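Local coordinates for protein CalS10 (Micromonospora echinospora, PDB 6UK5) that binds S-adenosylmethionine and probably methylates an amino pentose sugar during calicheamicin biosynthesis, at residues H22-E27 and G205-S210. Numbering follows the deposited sequence.
Sequences HAEVYE and GIREFS. With SAM (S-adenosylmethionine), chain D.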
loop_
_atom_site.group_PDB
_atom_site.type_symbol
_atom_site.label_atom_id
_atom_site.label_comp_id
_atom_site.label_asym_id
_atom_site.label_seq_id
_atom_site.Cartn_x
_atom_site.Cartn_y
_atom_site.Cartn_z
ATOM N N HIS A 22 -1.141 15.659 1.614
ATOM C CA HIS A 22 0.177 15.320 1.085
ATOM C C HIS A 22 1.274 15.639 2.092
ATOM O O HIS A 22 2.212 14.853 2.269
ATOM C CB HIS A 22 0.419 16.070 -0.225
ATOM C CG HIS A 22 1.598 15.568 -1.002
ATOM N ND1 HIS A 22 2.251 16.336 -1.941
ATOM C CD2 HIS A 22 2.237 14.375 -0.982
ATOM C CE1 HIS A 22 3.244 15.640 -2.464
ATOM N NE2 HIS A 22 3.257 14.446 -1.900
ATOM N N ALA A 23 1.175 16.790 2.763
ATOM C CA ALA A 23 2.202 17.177 3.723
ATOM C C ALA A 23 2.335 16.150 4.840
ATOM O O ALA A 23 3.440 15.906 5.339
ATOM C CB ALA A 23 1.877 18.554 4.307
ATOM N N GLU A 24 1.222 15.533 5.236
ATOM C CA GLU A 24 1.237 14.602 6.360
ATOM C C GLU A 24 2.037 13.344 6.039
ATOM O O GLU A 24 2.705 12.786 6.917
ATOM C CB GLU A 24 -0.201 14.247 6.737
ATOM C CG GLU A 24 -0.342 13.336 7.943
ATOM C CD GLU A 24 -1.718 12.724 8.037
ATOM O OE1 GLU A 24 -2.656 13.277 7.421
ATOM O OE2 GLU A 24 -1.850 11.688 8.722
ATOM N N VAL A 25 1.983 12.887 4.788
ATOM C CA VAL A 25 2.589 11.632 4.362
ATOM C C VAL A 25 3.828 11.842 3.513
ATOM O O VAL A 25 4.492 10.860 3.149
ATOM C CB VAL A 25 1.575 10.760 3.596
ATOM C CG1 VAL A 25 0.444 10.320 4.509
ATOM C CG2 VAL A 25 1.027 11.519 2.389
ATOM N N TYR A 26 4.167 13.089 3.186
ATOM C CA TYR A 26 5.192 13.343 2.179
ATOM C C TYR A 26 6.562 12.818 2.595
ATOM O O TYR A 26 7.300 12.276 1.763
ATOM C CB TYR A 26 5.235 14.849 1.905
ATOM C CG TYR A 26 6.556 15.374 1.416
ATOM C CD1 TYR A 26 7.426 16.027 2.278
ATOM C CD2 TYR A 26 6.928 15.236 0.090
ATOM C CE1 TYR A 26 8.635 16.518 1.834
ATOM C CE2 TYR A 26 8.135 15.721 -0.363
ATOM C CZ TYR A 26 8.985 16.365 0.511
ATOM O OH TYR A 26 10.189 16.852 0.059
ATOM N N GLU A 27 6.918 12.943 3.872
ATOM C CA GLU A 27 8.239 12.494 4.305
ATOM C C GLU A 27 8.295 10.977 4.467
ATOM O O GLU A 27 9.296 10.345 4.111
ATOM C CB GLU A 27 8.635 13.187 5.606
ATOM C CG GLU A 27 8.346 14.674 5.615
ATOM C CD GLU A 27 8.860 15.353 6.865
ATOM O OE1 GLU A 27 10.079 15.260 7.135
ATOM O OE2 GLU A 27 8.040 15.970 7.582
ATOM N N GLY A 205 -10.766 5.824 9.450
ATOM C CA GLY A 205 -11.292 5.217 8.243
ATOM C C GLY A 205 -10.220 5.119 7.177
ATOM O O GLY A 205 -9.032 5.265 7.446
ATOM N N ILE A 206 -10.674 4.850 5.953
ATOM C CA ILE A 206 -9.812 4.790 4.776
ATOM C C ILE A 206 -10.020 6.067 3.971
ATOM O O ILE A 206 -11.136 6.343 3.516
ATOM C CB ILE A 206 -10.123 3.557 3.909
ATOM C CG1 ILE A 206 -9.957 2.255 4.697
ATOM C CG2 ILE A 206 -9.236 3.556 2.672
ATOM C CD1 ILE A 206 -10.449 1.020 3.946
ATOM N N ARG A 207 -8.952 6.842 3.783
ATOM C CA ARG A 207 -8.998 8.028 2.939
ATOM C C ARG A 207 -8.176 7.814 1.672
ATOM O O ARG A 207 -7.099 7.210 1.714
ATOM C CB ARG A 207 -8.455 9.269 3.660
ATOM C CG ARG A 207 -9.203 9.671 4.918
ATOM C CD ARG A 207 -8.764 11.051 5.407
ATOM N NE ARG A 207 -7.315 11.257 5.460
ATOM C CZ ARG A 207 -6.484 10.642 6.295
ATOM N NH1 ARG A 207 -6.938 9.750 7.165
ATOM N NH2 ARG A 207 -5.186 10.919 6.255
ATOM N N GLU A 208 -8.689 8.312 0.546
ATOM C CA GLU A 208 -7.950 8.373 -0.709
ATOM C C GLU A 208 -7.848 9.814 -1.191
ATOM O O GLU A 208 -8.802 10.588 -1.064
ATOM C CB GLU A 208 -8.620 7.529 -1.798
ATOM C CG GLU A 208 -10.096 7.830 -1.978
ATOM C CD GLU A 208 -10.700 7.101 -3.153
ATOM O OE1 GLU A 208 -11.835 7.459 -3.537
ATOM O OE2 GLU A 208 -10.039 6.181 -3.688
ATOM N N PHE A 209 -6.689 10.181 -1.737
ATOM C CA PHE A 209 -6.531 11.473 -2.396
ATOM C C PHE A 209 -5.581 11.295 -3.576
ATOM O O PHE A 209 -4.712 10.419 -3.564
ATOM C CB PHE A 209 -6.072 12.575 -1.427
ATOM C CG PHE A 209 -4.669 12.424 -0.917
ATOM C CD1 PHE A 209 -4.406 11.691 0.227
ATOM C CD2 PHE A 209 -3.617 13.056 -1.561
ATOM C CE1 PHE A 209 -3.115 11.568 0.707
ATOM C CE2 PHE A 209 -2.326 12.938 -1.087
ATOM C CZ PHE A 209 -2.073 12.193 0.049
ATOM N N SER A 210 -5.764 12.133 -4.603
ATOM C CA SER A 210 -5.031 12.022 -5.859
ATOM C C SER A 210 -4.483 13.380 -6.280
ATOM O O SER A 210 -5.124 14.415 -6.068
ATOM C CB SER A 210 -5.928 11.462 -6.974
ATOM O OG SER A 210 -6.690 10.367 -6.496
HETATM N N SAM D . 13.341 21.262 0.444
HETATM C CA SAM D . 12.144 20.493 0.327
HETATM C C SAM D . 12.341 19.021 0.804
HETATM O O SAM D . 13.360 18.402 0.409
HETATM O OXT SAM D . 11.450 18.564 1.548
HETATM C CB SAM D . 11.651 20.511 -1.126
HETATM C CG SAM D . 10.176 20.151 -1.122
HETATM S SD SAM D . 9.808 19.636 -2.814
HETATM C CE SAM D . 8.331 18.667 -2.549
HETATM C "C5'" SAM D . 9.112 21.095 -3.680
HETATM C "C4'" SAM D . 8.566 22.256 -2.838
HETATM O "O4'" SAM D . 8.650 23.465 -3.614
HETATM C "C3'" SAM D . 7.101 22.105 -2.418
HETATM O "O3'" SAM D . 6.996 21.901 -1.012
HETATM C "C2'" SAM D . 6.437 23.435 -2.824
HETATM O "O2'" SAM D . 5.680 23.997 -1.758
HETATM C "C1'" SAM D . 7.623 24.329 -3.188
HETATM N N9 SAM D . 7.359 25.281 -4.259
HETATM C C8 SAM D . 6.964 25.007 -5.545
HETATM N N7 SAM D . 6.881 26.063 -6.315
HETATM C C5 SAM D . 7.253 27.107 -5.485
HETATM C C6 SAM D . 7.395 28.491 -5.702
HETATM N N6 SAM D . 7.117 29.094 -6.861
HETATM N N1 SAM D . 7.827 29.248 -4.671
HETATM C C2 SAM D . 8.086 28.655 -3.502
HETATM N N3 SAM D . 7.977 27.365 -3.175
HETATM C C4 SAM D . 7.555 26.641 -4.216
#
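Phe-209 reaches off its strand with its ring end against helix 20-32, where CZ lies 3.9 Å from CG2 of Val-25. The methyl sits at the ring edge, in its plane, and the two side chains come at each other from opposite directions. With chi1 at 69°, CG of Phe-209 is held between its own backbone N and carbonyl carbon, and the ring projects from there to the helix. The ring also touches His-22, with CZ 3.9 Å from its backbone N and CE2 4.3 Å from its CB; the imidazole ND1 of His-22 accepts a hydrogen bond from the backbone N of Phe-18. Trp-198, on the neighbouring strand 191-202, stacks with the Phe-209 ring and also touches Val-25.

Toward the solvent side, Glu-24 stretches out and meets Arg-207 at about a right angle. OE1 of Glu-24 to NH2 of Arg-207 is 3.6 Å, a long salt bridge; the carboxylate and guanidinium planes are 13° apart, and OE1 comes in obliquely to the guanidinium. Each has another charged partner: OE2 of Glu-24 pairs with Arg-177, and NH1 of Arg-207 with Asp-202.

Tyr-26 leaves the helix toward the cofactor instead. Its CG is anti to the backbone N, and OH donates a 2.6 Å hydrogen bond to OXT of S-adenosylmethionine, at the ring edge. A phenylalanine here would probably leave that carboxylate oxygen without its hydroxyl donor. Segment 22-27, nearly perpendicular to strand 206-210 (91°), thus packs between a strand of the mixed five-stranded sheet and the cofactor pocket of a Rossmann-like class I methyltransferase fold.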